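Local coordinates for acid phosphatase (Bacillus anthracis, PDB 2I33), which probably hydrolyses phosphate monoesters as a magnesium-dependent class C acid phosphatase of the HAD superfamily, at residues A50-G55 against E114-D119. Numbering follows the deposited sequence.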
loop_
_atom_site.group_PDB
_atom_site.type_symbol
_atom_site.label_atom_id
_atom_site.label_comp_id
_atom_site.label_asym_id
_atom_site.label_seq_id
_atom_site.Cartn_x
_atom_site.Cartn_y
_atom_site.Cartn_z
ATOM N N ALA A 50 2.014 10.157 20.910
ATOM C CA ALA A 50 3.297 10.854 20.994
ATOM C C ALA A 50 3.068 12.355 20.921
ATOM O O ALA A 50 3.673 13.116 21.669
ATOM C CB ALA A 50 4.183 10.436 19.847
ATOM N N ALA A 51 2.205 12.754 19.984
ATOM C CA ALA A 51 1.904 14.159 19.776
ATOM C C ALA A 51 1.212 14.764 20.980
ATOM O O ALA A 51 1.512 15.893 21.369
ATOM C CB ALA A 51 1.040 14.329 18.570
ATOM N N LEU A 52 0.272 14.029 21.565
ATOM C CA LEU A 52 -0.433 14.508 22.759
ATOM C C LEU A 52 0.533 14.631 23.926
ATOM O O LEU A 52 0.459 15.580 24.700
ATOM C CB LEU A 52 -1.598 13.584 23.133
ATOM C CG LEU A 52 -2.708 13.527 22.089
ATOM C CD1 LEU A 52 -3.721 12.419 22.371
ATOM C CD2 LEU A 52 -3.389 14.892 22.021
ATOM N N ALA A 53 1.450 13.683 24.048
ATOM C CA ALA A 53 2.437 13.759 25.122
ATOM C C ALA A 53 3.404 14.922 24.897
ATOM O O ALA A 53 3.879 15.509 25.872
ATOM C CB ALA A 53 3.191 12.459 25.241
ATOM N N LYS A 54 3.721 15.234 23.620
ATOM C CA LYS A 54 4.612 16.378 23.325
ATOM C C LYS A 54 3.876 17.664 23.751
ATOM O O LYS A 54 4.459 18.604 24.341
ATOM C CB LYS A 54 4.974 16.436 21.846
ATOM C CG LYS A 54 5.909 17.547 21.454
ATOM N N GLY A 55 2.571 17.678 23.460
ATOM C CA GLY A 55 1.737 18.821 23.729
ATOM C C GLY A 55 1.658 19.664 22.486
ATOM O O GLY A 55 2.448 19.510 21.550
ATOM N N GLU A 114 -11.377 10.397 19.370
ATOM C CA GLU A 114 -12.481 11.094 20.044
ATOM C C GLU A 114 -12.404 10.956 21.577
ATOM O O GLU A 114 -12.709 11.913 22.337
ATOM C CB GLU A 114 -13.815 10.554 19.549
ATOM C CG GLU A 114 -15.007 11.227 20.210
ATOM C CD GLU A 114 -16.319 10.751 19.656
ATOM O OE1 GLU A 114 -16.501 9.514 19.531
ATOM O OE2 GLU A 114 -17.159 11.623 19.339
ATOM N N SER A 115 -11.985 9.785 22.042
ATOM C CA SER A 115 -11.889 9.538 23.485
ATOM C C SER A 115 -10.801 10.394 24.128
ATOM O O SER A 115 -10.837 10.620 25.330
ATOM C CB SER A 115 -11.630 8.075 23.806
ATOM O OG SER A 115 -10.262 7.751 23.671
ATOM N N LYS A 116 -9.823 10.819 23.333
ATOM C CA LYS A 116 -8.714 11.635 23.834
ATOM C C LYS A 116 -9.020 13.111 23.759
ATOM O O LYS A 116 -8.191 13.944 24.126
ATOM C CB LYS A 116 -7.441 11.348 23.041
ATOM C CG LYS A 116 -6.883 9.918 23.185
ATOM C CD LYS A 116 -6.615 9.594 24.647
ATOM C CE LYS A 116 -5.311 8.850 24.901
ATOM N NZ LYS A 116 -4.709 9.185 26.221
ATOM N N GLY A 117 -10.222 13.438 23.282
ATOM C CA GLY A 117 -10.640 14.811 23.168
ATOM C C GLY A 117 -10.092 15.538 21.956
ATOM O O GLY A 117 -10.127 16.782 21.909
ATOM N N VAL A 118 -9.601 14.775 20.991
ATOM C CA VAL A 118 -8.982 15.315 19.793
ATOM C C VAL A 118 -10.069 15.468 18.727
ATOM O O VAL A 118 -10.808 14.520 18.417
ATOM C CB VAL A 118 -7.837 14.401 19.297
ATOM C CG1 VAL A 118 -7.304 14.841 17.924
ATOM C CG2 VAL A 118 -6.707 14.331 20.327
ATOM N N ASP A 119 -10.126 16.648 18.138
ATOM C CA ASP A 119 -11.046 16.899 17.051
ATOM C C ASP A 119 -10.622 16.204 15.759
ATOM O O ASP A 119 -9.443 16.106 15.433
ATOM C CB ASP A 119 -11.204 18.406 16.792
ATOM C CG ASP A 119 -12.123 19.087 17.802
ATOM O OD1 ASP A 119 -13.080 18.415 18.259
ATOM O OD2 ASP A 119 -11.903 20.296 18.105
#
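L52, in the last turn of its helix, reaches across to K116 and V118 with the two methyls of its fork, and this purely apolar meeting makes up the whole contact. L52 CD2 lies 3.8 Å from V118 CG2. The other branch, L52 CD1, packs 3.9 Å from K116 CB and also grazes K116 CG. L52 CD1 thus sits between K116 CB and V118 CG2, while CD2 meets V118 CG2 alone; V118 CG2 therefore touches both methyls. V118 offers CG2 because CG1 takes the position anti to the backbone N (chi1 172°), which leaves CG2 beside that nitrogen and facing the leucine. K116 contributes just the aliphatic start of its chain, which then bends at chi2, chi3 and chi4 on its way to the ammonium group.

No hydrogen bond crosses between the two segments; the backbone bonds that end the helices lie within each. K54 N and G55 N continue the helical bonding to A50 O and A51 O, and G55 then breaks away with positive phi. On the other side a Schellman motif closes the helix at G117, also with positive phi; beyond this turn V118 is buried, whereas K116 before it is exposed.

The contact thus joins the last turn of helix 31-54 to the turn that links helix 106-115 to strand 119-125, and its centre lies about 22 Å from the centre of the chain. P60 of strand 59-64 touches both L52 and V118, while D119 begins strand 119-125, beside 59-64 in the parallel sheet of the HAD-type core, and its carboxylate forms a salt bridge with K59.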